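MYB3 (Trichomonas vaginalis, PDB 3ZQC) binds a promoter DNA sequence through its Myb-type DNA-binding domain and probably acts as a sequence-specific transcription factor for genes read by RNA polymerase II. Local coordinates at residues 9-13 with 43-48; 62-66 with 94-99. One frame throughout, in Å; residues are numbered along the deposited sequence.

Interaction 1 of 2, residues 9-13 with 43-48. With nucleotides of chain B.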
ATOM      1  N   GLU A   9      -3.963  12.594  15.512  1.00 86.99           N
ATOM      2  CA  GLU A   9      -3.964  13.000  14.104  1.00 85.70           C
ATOM      3  C   GLU A   9      -4.936  12.135  13.292  1.00 85.85           C
ATOM      4  O   GLU A   9      -5.840  12.664  12.620  1.00 85.19           O
ATOM      5  CB  GLU A   9      -2.557  12.872  13.511  1.00 84.30           C
ATOM      6  CG  GLU A   9      -1.560  13.890  14.034  1.00 83.10           C
ATOM      7  CD  GLU A   9      -0.225  13.860  13.276  1.00 81.72           C
ATOM      8  OE1 GLU A   9       0.514  12.852  13.388  1.00 80.95           O
ATOM      9  OE2 GLU A   9       0.078  14.847  12.569  1.00 80.28           O
ATOM     10  N   ASP A  10      -4.746  10.812  13.358  1.00 85.53           N
ATOM     11  CA  ASP A  10      -5.609   9.868  12.646  1.00 85.52           C
ATOM     12  C   ASP A  10      -7.074  10.230  12.880  1.00 85.52           C
ATOM     13  O   ASP A  10      -7.934  10.008  12.025  1.00 85.68           O
ATOM     14  CB  ASP A  10      -5.358   8.428  13.129  1.00 86.05           C
ATOM     15  CG  ASP A  10      -4.036   7.849  12.621  1.00 86.32           C
ATOM     16  OD1 ASP A  10      -3.353   8.537  11.830  1.00 86.81           O
ATOM     17  OD2 ASP A  10      -3.687   6.701  13.008  1.00 85.84           O
ATOM     18  N   ASP A  11      -7.355  10.802  14.041  1.00 85.21           N
ATOM     19  CA  ASP A  11      -8.716  11.184  14.357  1.00 85.60           C
ATOM     20  C   ASP A  11      -9.212  12.399  13.577  1.00 84.93           C
ATOM     21  O   ASP A  11     -10.354  12.410  13.101  1.00 85.10           O
ATOM     22  CB  ASP A  11      -8.843  11.403  15.861  1.00 86.14           C
ATOM     23  CG  ASP A  11      -8.858  10.090  16.623  1.00 86.88           C
ATOM     24  OD1 ASP A  11      -9.585   9.154  16.168  1.00 85.99           O
ATOM     25  OD2 ASP A  11      -8.146  10.001  17.661  1.00 86.64           O
ATOM     26  N   LEU A  12      -8.366  13.416  13.434  1.00 84.28           N
ATOM     27  CA  LEU A  12      -8.777  14.596  12.683  1.00 83.18           C
ATOM     28  C   LEU A  12      -9.110  14.184  11.261  1.00 82.58           C
ATOM     29  O   LEU A  12     -10.107  14.632  10.698  1.00 82.22           O
ATOM     30  CB  LEU A  12      -7.684  15.670  12.692  1.00 82.21           C
ATOM     31  CG  LEU A  12      -7.488  16.385  14.042  1.00 81.33           C
ATOM     32  CD1 LEU A  12      -8.835  16.429  14.798  1.00 79.24           C
ATOM     33  CD2 LEU A  12      -6.439  15.659  14.885  1.00 80.40           C
ATOM     34  N   ILE A  13      -8.282  13.315  10.690  1.00 82.35           N
ATOM     35  CA  ILE A  13      -8.523  12.834   9.336  1.00 82.51           C
ATOM     36  C   ILE A  13      -9.915  12.202   9.280  1.00 82.48           C
ATOM     37  O   ILE A  13     -10.801  12.692   8.571  1.00 82.46           O
ATOM     38  CB  ILE A  13      -7.496  11.747   8.909  1.00 83.04           C
ATOM     39  CG1 ILE A  13      -6.106  12.363   8.655  1.00 82.61           C
ATOM     40  CG2 ILE A  13      -8.009  11.028   7.655  1.00 83.82           C
ATOM     41  CD1 ILE A  13      -5.978  13.143   7.340  1.00 81.39           C
ATOM     42  N   ARG A  43      -2.179   9.177   4.189  1.00 70.11           N
ATOM     43  CA  ARG A  43      -2.468   8.437   5.410  1.00 70.30           C
ATOM     44  C   ARG A  43      -3.809   7.725   5.285  1.00 70.22           C
ATOM     45  O   ARG A  43      -3.971   6.584   5.720  1.00 70.62           O
ATOM     46  CB  ARG A  43      -2.495   9.396   6.598  1.00 70.94           C
ATOM     47  CG  ARG A  43      -2.759   8.731   7.946  1.00 71.96           C
ATOM     48  CD  ARG A  43      -1.715   7.679   8.281  1.00 73.16           C
ATOM     49  NE  ARG A  43      -1.739   7.331   9.697  1.00 73.75           N
ATOM     50  CZ  ARG A  43      -0.886   6.492  10.276  1.00 73.92           C
ATOM     51  NH1 ARG A  43       0.064   5.905   9.554  1.00 71.90           N
ATOM     52  NH2 ARG A  43      -0.986   6.242  11.581  1.00 74.95           N
ATOM     53  N   TRP A  44      -4.771   8.408   4.681  1.00 69.76           N
ATOM     54  CA  TRP A  44      -6.086   7.836   4.508  1.00 69.26           C
ATOM     55  C   TRP A  44      -6.027   6.651   3.563  1.00 69.51           C
ATOM     56  O   TRP A  44      -6.132   5.507   3.991  1.00 70.37           O
ATOM     57  CB  TRP A  44      -7.043   8.893   3.972  1.00 68.58           C
ATOM     58  CG  TRP A  44      -8.405   8.365   3.608  1.00 69.79           C
ATOM     59  CD1 TRP A  44      -8.904   8.204   2.352  1.00 69.72           C
ATOM     60  CD2 TRP A  44      -9.466   7.996   4.508  1.00 70.61           C
ATOM     61  NE1 TRP A  44     -10.209   7.770   2.405  1.00 70.12           N
ATOM     62  CE2 TRP A  44     -10.580   7.634   3.714  1.00 70.75           C
ATOM     63  CE3 TRP A  44      -9.586   7.943   5.902  1.00 71.24           C
ATOM     64  CZ2 TRP A  44     -11.801   7.226   4.269  1.00 71.08           C
ATOM     65  CZ3 TRP A  44     -10.808   7.536   6.456  1.00 71.79           C
ATOM     66  CH2 TRP A  44     -11.896   7.185   5.636  1.00 71.36           C
ATOM     67  N   PHE A  45      -5.842   6.928   2.279  1.00 69.32           N
ATOM     68  CA  PHE A  45      -5.787   5.882   1.259  1.00 68.19           C
ATOM     69  C   PHE A  45      -4.933   4.667   1.576  1.00 67.61           C
ATOM     70  O   PHE A  45      -5.357   3.539   1.323  1.00 67.09           O
ATOM     71  CB  PHE A  45      -5.320   6.472  -0.069  1.00 67.81           C
ATOM     72  CG  PHE A  45      -6.360   7.295  -0.748  1.00 67.78           C
ATOM     73  CD1 PHE A  45      -7.489   6.695  -1.289  1.00 67.39           C
ATOM     74  CD2 PHE A  45      -6.233   8.671  -0.824  1.00 67.99           C
ATOM     75  CE1 PHE A  45      -8.476   7.453  -1.893  1.00 66.56           C
ATOM     76  CE2 PHE A  45      -7.213   9.438  -1.424  1.00 68.08           C
ATOM     77  CZ  PHE A  45      -8.339   8.828  -1.962  1.00 67.66           C
ATOM     78  N   ASN A  46      -3.739   4.880   2.122  1.00 66.64           N
ATOM     79  CA  ASN A  46      -2.852   3.755   2.417  1.00 65.88           C
ATOM     80  C   ASN A  46      -2.967   3.156   3.813  1.00 65.61           C
ATOM     81  O   ASN A  46      -2.730   1.957   3.988  1.00 65.49           O
ATOM     82  CB  ASN A  46      -1.375   4.131   2.197  1.00 64.42           C
ATOM     83  CG  ASN A  46      -1.027   4.385   0.737  1.00 63.52           C
ATOM     84  OD1 ASN A  46       0.116   4.204   0.328  1.00 62.16           O
ATOM     85  ND2 ASN A  46      -2.002   4.828  -0.048  1.00 64.95           N
ATOM     86  N   HIS A  47      -3.342   3.959   4.804  1.00 65.25           N
ATOM     87  CA  HIS A  47      -3.388   3.439   6.165  1.00 65.47           C
ATOM     88  C   HIS A  47      -4.657   3.529   6.994  1.00 65.01           C
ATOM     89  O   HIS A  47      -4.860   2.706   7.882  1.00 64.90           O
ATOM     90  CB  HIS A  47      -2.260   4.073   6.968  1.00 66.12           C
ATOM     91  CG  HIS A  47      -0.904   3.818   6.396  1.00 68.27           C
ATOM     92  ND1 HIS A  47      -0.195   2.659   6.646  1.00 67.46           N
ATOM     93  CD2 HIS A  47      -0.132   4.565   5.570  1.00 69.58           C
ATOM     94  CE1 HIS A  47       0.957   2.707   6.001  1.00 69.38           C
ATOM     95  NE2 HIS A  47       1.020   3.852   5.340  1.00 71.12           N
ATOM     96  N   LEU A  48      -5.507   4.511   6.730  1.00 65.09           N
ATOM     97  CA  LEU A  48      -6.722   4.684   7.525  1.00 64.93           C
ATOM     98  C   LEU A  48      -8.023   4.075   6.996  1.00 64.93           C
ATOM     99  O   LEU A  48      -8.828   3.533   7.755  1.00 64.55           O
ATOM    100  CB  LEU A  48      -6.922   6.175   7.787  1.00 64.54           C
ATOM    101  CG  LEU A  48      -6.189   6.712   9.026  1.00 65.77           C
ATOM    102  CD1 LEU A  48      -4.754   6.148   9.136  1.00 65.11           C
ATOM    103  CD2 LEU A  48      -6.200   8.236   8.954  1.00 65.32           C
TER
ATOM    104  P    DA B   6       2.278   0.083   8.045  1.00 54.20           P
ATOM    105  OP1  DA B   6       1.283  -0.213   9.100  1.00 52.78           O
ATOM    106  OP2  DA B   6       1.963  -0.203   6.627  1.00 54.76           O
ATOM    107  O5'  DA B   6       2.720   1.595   8.161  1.00 52.26           O
ATOM    108  C5'  DA B   6       3.579   1.979   9.207  1.00 54.15           C
ATOM    109  C4'  DA B   6       4.306   3.245   8.841  1.00 55.42           C
ATOM    110  O4'  DA B   6       5.394   2.983   7.926  1.00 56.54           O
ATOM    111  C3'  DA B   6       3.439   4.314   8.185  1.00 56.20           C
ATOM    112  O3'  DA B   6       3.683   5.548   8.842  1.00 56.91           O
ATOM    113  C2'  DA B   6       3.947   4.362   6.751  1.00 56.11           C
ATOM    114  C1'  DA B   6       5.401   3.988   6.928  1.00 56.49           C
ATOM    115  N9   DA B   6       6.086   3.445   5.757  1.00 56.39           N
ATOM    116  C8   DA B   6       5.726   2.375   4.985  1.00 56.17           C
ATOM    117  N7   DA B   6       6.587   2.093   4.041  1.00 55.57           N
ATOM    118  C5   DA B   6       7.572   3.055   4.190  1.00 55.73           C
ATOM    119  C6   DA B   6       8.765   3.295   3.502  1.00 56.34           C
ATOM    120  N6   DA B   6       9.190   2.563   2.476  1.00 56.92           N
ATOM    121  N1   DA B   6       9.525   4.330   3.906  1.00 56.62           N
ATOM    122  C2   DA B   6       9.104   5.066   4.931  1.00 57.25           C
ATOM    123  N3   DA B   6       8.001   4.940   5.661  1.00 57.65           N
ATOM    124  C4   DA B   6       7.269   3.901   5.233  1.00 56.35           C
ATOM    125  P    DA B   7       2.747   6.799   8.543  1.00 57.29           P
ATOM    126  OP1  DA B   7       2.416   7.385   9.862  1.00 55.23           O
ATOM    127  OP2  DA B   7       1.664   6.389   7.622  1.00 56.98           O
ATOM    128  O5'  DA B   7       3.738   7.772   7.783  1.00 56.26           O
ATOM    129  C5'  DA B   7       4.961   8.095   8.395  1.00 60.30           C
ATOM    130  C4'  DA B   7       5.899   8.738   7.409  1.00 63.08           C
ATOM    131  O4'  DA B   7       6.317   7.770   6.422  1.00 62.57           O
ATOM    132  C3'  DA B   7       5.359   9.948   6.642  1.00 65.29           C
ATOM    133  O3'  DA B   7       6.307  11.017   6.776  1.00 68.40           O
ATOM    134  C2'  DA B   7       5.255   9.447   5.205  1.00 64.07           C
ATOM    135  C1'  DA B   7       6.360   8.406   5.159  1.00 63.16           C
ATOM    136  N9   DA B   7       6.269   7.371   4.125  1.00 61.60           N
ATOM    137  C8   DA B   7       5.277   6.446   3.906  1.00 60.88           C
ATOM    138  N7   DA B   7       5.526   5.633   2.909  1.00 58.81           N
ATOM    139  C5   DA B   7       6.758   6.056   2.433  1.00 57.96           C
ATOM    140  C6   DA B   7       7.565   5.613   1.378  1.00 56.57           C
ATOM    141  N6   DA B   7       7.247   4.606   0.575  1.00 56.84           N
ATOM    142  N1   DA B   7       8.728   6.249   1.168  1.00 56.21           N
ATOM    143  C2   DA B   7       9.048   7.269   1.965  1.00 58.41           C
ATOM    144  N3   DA B   7       8.373   7.789   2.981  1.00 58.23           N
ATOM    145  C4   DA B   7       7.223   7.127   3.167  1.00 59.40           C
TER
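Arg43 grips Asp10 side-on, presenting NE and NH2 to the two carboxylate oxygens. Arg43 NE reaches Asp10 OD1 at 2.9 Å, nearly in the guanidinium plane, while Arg43 NH2 meets Asp10 OD2 at 3.1 Å on its syn side. The two flat groups are twisted 41° apart. Arg43 runs with CG anti to its backbone N and then bends at chi2 (59°), which carries the guanidinium to the Asp10 carboxylate. Arg43 NH1 makes a weak hydrogen bond of 2.6 Å to OP2 of DA7 of chain B, and OP1 of that phosphate lies over one guanidinium face. Arginine suits this place because one planar cation can serve a carboxylate and a phosphate together; Asp10 is probably a second-shell residue that orients it. His47 adds its ring beside the same phosphate, with OP2 over one face.

Beside the charged pair the contact is apolar. CG2 of Ile13 lies 3.6 Å from CD2 of Leu48 and 3.9 Å from CE3 of the Trp44 ring, the isoleucine meeting the leucine at about a right angle. Leu48 CD1 sits 3.9 Å from Asp10 OD1, so the leucine touches both the carboxylate and the apolar part of the contact. A wider pi-type turn at 43-48 lets the Arg43 carbonyl accept from both His47 N and Leu48 N. This packing belongs to a Myb-like helix-turn-helix domain, in which Arg43 and His47 turn helix 37-48 to the DNA backbone. Its short segment runs at 118° to that of helix 7-20, with Trp44 also resting on the loop at Pro22.

Interaction 2 of 2, residues 62-66 with 94-99; sequences DETIF and RWNSSI
Arg94 can be followed along its whole length across Ile65 and Asp62. Its CB and CG lie beside the tip of Ile65, Arg94 CG coming 4.1 Å from Ile65 CD1. The first torsion is extended (chi1 -166°) and the next turns the chain, so that Arg94 CD passes 3.9 Å from Asp62 OD1. Arg94 NE donates to Asp62 OD1 at 3.0 Å, the oxygen lying a little out of the guanidinium plane. Arg94 CZ faces the same oxygen, and Arg94 NH2 makes a weak bond of 3.5 Å to Asp62 OD2. Arginine fits because its aliphatic stem packs on an isoleucine while its end reaches a buried carboxylate. Arg102 salt-bridges the same Asp62 OD2, giving this charge a second partner.

Ile99 packs between the helices: Ile99 CD1 lies 4.0 Å from Ile65 CB and 3.5 Å from Asp62 O, and its CG2 approaches Phe66 CB. Phe66 and Trp95 meet edge to edge, Phe66 CD1 being 4.0 Å from Trp95 CZ3, and Trp95 also stacks with Tyr69. Trp95, with Trp57 against Asp62 and Arg94, belongs to the tryptophan-centred core characteristic of Myb-like helix-turn-helix domains.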
ATOM      1  N   ASP A  62       1.426 -13.042  -2.660  1.00 56.65           N
ATOM      2  CA  ASP A  62       2.806 -13.033  -3.125  1.00 58.67           C
ATOM      3  C   ASP A  62       2.883 -13.470  -4.582  1.00 59.11           C
ATOM      4  O   ASP A  62       3.532 -12.818  -5.392  1.00 60.36           O
ATOM      5  CB  ASP A  62       3.692 -13.956  -2.274  1.00 59.54           C
ATOM      6  CG  ASP A  62       3.889 -13.445  -0.845  1.00 61.23           C
ATOM      7  OD1 ASP A  62       3.816 -12.212  -0.642  1.00 61.59           O
ATOM      8  OD2 ASP A  62       4.139 -14.272   0.070  1.00 59.49           O
ATOM      9  N   GLU A  63       2.210 -14.568  -4.916  1.00 59.40           N
ATOM     10  CA  GLU A  63       2.226 -15.088  -6.283  1.00 58.96           C
ATOM     11  C   GLU A  63       1.743 -14.012  -7.248  1.00 57.62           C
ATOM     12  O   GLU A  63       2.433 -13.644  -8.201  1.00 57.17           O
ATOM     13  CB  GLU A  63       1.333 -16.336  -6.389  1.00 60.28           C
ATOM     14  CG  GLU A  63       1.459 -17.124  -7.704  1.00 63.56           C
ATOM     15  CD  GLU A  63       2.896 -17.570  -8.002  1.00 65.68           C
ATOM     16  OE1 GLU A  63       3.550 -18.129  -7.088  1.00 65.70           O
ATOM     17  OE2 GLU A  63       3.368 -17.376  -9.150  1.00 65.02           O
ATOM     18  N   THR A  64       0.554 -13.499  -6.990  1.00 56.08           N
ATOM     19  CA  THR A  64      -0.004 -12.474  -7.846  1.00 55.16           C
ATOM     20  C   THR A  64       0.994 -11.369  -8.136  1.00 53.92           C
ATOM     21  O   THR A  64       1.342 -11.139  -9.283  1.00 54.01           O
ATOM     22  CB  THR A  64      -1.234 -11.845  -7.213  1.00 56.01           C
ATOM     23  OG1 THR A  64      -2.108 -12.882  -6.750  1.00 58.17           O
ATOM     24  CG2 THR A  64      -1.957 -10.977  -8.226  1.00 54.72           C
ATOM     25  N   ILE A  65       1.444 -10.683  -7.089  1.00 52.44           N
ATOM     26  CA  ILE A  65       2.399  -9.584  -7.225  1.00 51.40           C
ATOM     27  C   ILE A  65       3.572 -10.003  -8.091  1.00 53.08           C
ATOM     28  O   ILE A  65       4.020  -9.264  -8.969  1.00 54.73           O
ATOM     29  CB  ILE A  65       2.943  -9.147  -5.858  1.00 49.16           C
ATOM     30  CG1 ILE A  65       1.827  -8.536  -5.031  1.00 48.45           C
ATOM     31  CG2 ILE A  65       4.055  -8.149  -6.031  1.00 47.79           C
ATOM     32  CD1 ILE A  65       2.223  -8.230  -3.632  1.00 47.71           C
ATOM     33  N   PHE A  66       4.070 -11.199  -7.832  1.00 52.95           N
ATOM     34  CA  PHE A  66       5.183 -11.724  -8.579  1.00 52.35           C
ATOM     35  C   PHE A  66       4.815 -11.853 -10.047  1.00 53.32           C
ATOM     36  O   PHE A  66       5.375 -11.175 -10.902  1.00 53.82           O
ATOM     37  CB  PHE A  66       5.545 -13.081  -8.015  1.00 51.97           C
ATOM     38  CG  PHE A  66       6.542 -13.822  -8.828  1.00 53.30           C
ATOM     39  CD1 PHE A  66       7.820 -13.321  -9.003  1.00 53.49           C
ATOM     40  CD2 PHE A  66       6.216 -15.049  -9.391  1.00 54.33           C
ATOM     41  CE1 PHE A  66       8.764 -14.033  -9.728  1.00 53.94           C
ATOM     42  CE2 PHE A  66       7.147 -15.769 -10.117  1.00 55.29           C
ATOM     43  CZ  PHE A  66       8.429 -15.260 -10.286  1.00 55.22           C
ATOM     44  N   ARG A  94       6.259  -5.080  -0.362  1.00 54.86           N
ATOM     45  CA  ARG A  94       6.311  -6.534  -0.393  1.00 53.85           C
ATOM     46  C   ARG A  94       7.371  -7.028  -1.351  1.00 52.56           C
ATOM     47  O   ARG A  94       8.138  -7.935  -1.041  1.00 52.70           O
ATOM     48  CB  ARG A  94       4.953  -7.108  -0.794  1.00 53.61           C
ATOM     49  CG  ARG A  94       4.816  -8.596  -0.524  1.00 53.66           C
ATOM     50  CD  ARG A  94       5.280  -8.903   0.882  1.00 54.76           C
ATOM     51  NE  ARG A  94       5.132 -10.306   1.225  1.00 56.62           N
ATOM     52  CZ  ARG A  94       5.843 -10.917   2.165  1.00 57.98           C
ATOM     53  NH1 ARG A  94       6.758 -10.240   2.847  1.00 59.62           N
ATOM     54  NH2 ARG A  94       5.634 -12.200   2.438  1.00 57.89           N
ATOM     55  N   TRP A  95       7.424  -6.423  -2.519  1.00 51.60           N
ATOM     56  CA  TRP A  95       8.399  -6.845  -3.493  1.00 52.08           C
ATOM     57  C   TRP A  95       9.831  -6.475  -3.171  1.00 52.22           C
ATOM     58  O   TRP A  95      10.717  -7.295  -3.312  1.00 53.09           O
ATOM     59  CB  TRP A  95       8.025  -6.304  -4.860  1.00 51.18           C
ATOM     60  CG  TRP A  95       9.081  -6.489  -5.873  1.00 51.97           C
ATOM     61  CD1 TRP A  95      10.084  -5.626  -6.174  1.00 51.72           C
ATOM     62  CD2 TRP A  95       9.240  -7.611  -6.737  1.00 52.91           C
ATOM     63  NE1 TRP A  95      10.862  -6.135  -7.181  1.00 51.32           N
ATOM     64  CE2 TRP A  95      10.365  -7.357  -7.542  1.00 52.04           C
ATOM     65  CE3 TRP A  95       8.539  -8.813  -6.909  1.00 53.64           C
ATOM     66  CZ2 TRP A  95      10.806  -8.255  -8.505  1.00 53.79           C
ATOM     67  CZ3 TRP A  95       8.979  -9.705  -7.868  1.00 53.62           C
ATOM     68  CH2 TRP A  95      10.103  -9.423  -8.654  1.00 53.59           C
ATOM     69  N   ASN A  96      10.073  -5.250  -2.732  1.00 52.79           N
ATOM     70  CA  ASN A  96      11.438  -4.844  -2.445  1.00 52.41           C
ATOM     71  C   ASN A  96      12.071  -5.538  -1.255  1.00 52.28           C
ATOM     72  O   ASN A  96      13.266  -5.832  -1.273  1.00 53.20           O
ATOM     73  CB  ASN A  96      11.506  -3.337  -2.252  1.00 52.39           C
ATOM     74  CG  ASN A  96      11.060  -2.579  -3.479  1.00 52.64           C
ATOM     75  OD1 ASN A  96      11.546  -2.805  -4.586  1.00 50.89           O
ATOM     76  ND2 ASN A  96      10.131  -1.667  -3.286  1.00 54.56           N
ATOM     77  N   SER A  97      11.282  -5.815  -0.227  1.00 51.48           N
ATOM     78  CA  SER A  97      11.818  -6.466   0.958  1.00 52.41           C
ATOM     79  C   SER A  97      11.735  -7.996   0.978  1.00 53.67           C
ATOM     80  O   SER A  97      12.619  -8.656   1.527  1.00 54.86           O
ATOM     81  CB  SER A  97      11.140  -5.913   2.209  1.00 51.42           C
ATOM     82  OG  SER A  97       9.770  -6.261   2.246  1.00 52.68           O
ATOM     83  N   SER A  98      10.696  -8.571   0.383  1.00 53.11           N
ATOM     84  CA  SER A  98      10.563 -10.015   0.421  1.00 50.81           C
ATOM     85  C   SER A  98      10.593 -10.729  -0.913  1.00 50.58           C
ATOM     86  O   SER A  98      11.521 -11.476  -1.197  1.00 50.18           O
ATOM     87  CB  SER A  98       9.285 -10.390   1.155  1.00 49.93           C
ATOM     88  OG  SER A  98       9.265 -11.780   1.408  1.00 51.86           O
ATOM     89  N   ILE A  99       9.572 -10.504  -1.729  1.00 49.51           N
ATOM     90  CA  ILE A  99       9.460 -11.168  -3.020  1.00 48.83           C
ATOM     91  C   ILE A  99      10.634 -10.967  -3.976  1.00 49.70           C
ATOM     92  O   ILE A  99      10.973 -11.846  -4.760  1.00 49.07           O
ATOM     93  CB  ILE A  99       8.162 -10.748  -3.721  1.00 46.92           C
ATOM     94  CG1 ILE A  99       6.974 -11.016  -2.793  1.00 46.80           C
ATOM     95  CG2 ILE A  99       8.000 -11.512  -5.011  1.00 46.51           C
ATOM     96  CD1 ILE A  99       5.605 -10.807  -3.428  1.00 44.95           C
TER

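Interactions 1 and 2 are two versions of one design, each in its own Myb-like domain. Asp10, Ile13, Arg43, Trp44 and Leu48 of interaction 1 correspond to Asp62, Ile65, Arg94, Trp95 and Ile99 of interaction 2, and the helix segments cross at almost the same signed angle, -118° and -116°. Their centres lie about 25 Å apart and their nearest atoms about 11 Å, on opposite sides of the chain's centre. Both adjoin the bound DNA. In interaction 1 the arginine itself reaches a phosphate; in interaction 2 the DNA is met by residues that do not join the packing between the helices, Asn96 and Ser97 on thymine bases and Ser98 on a phosphate.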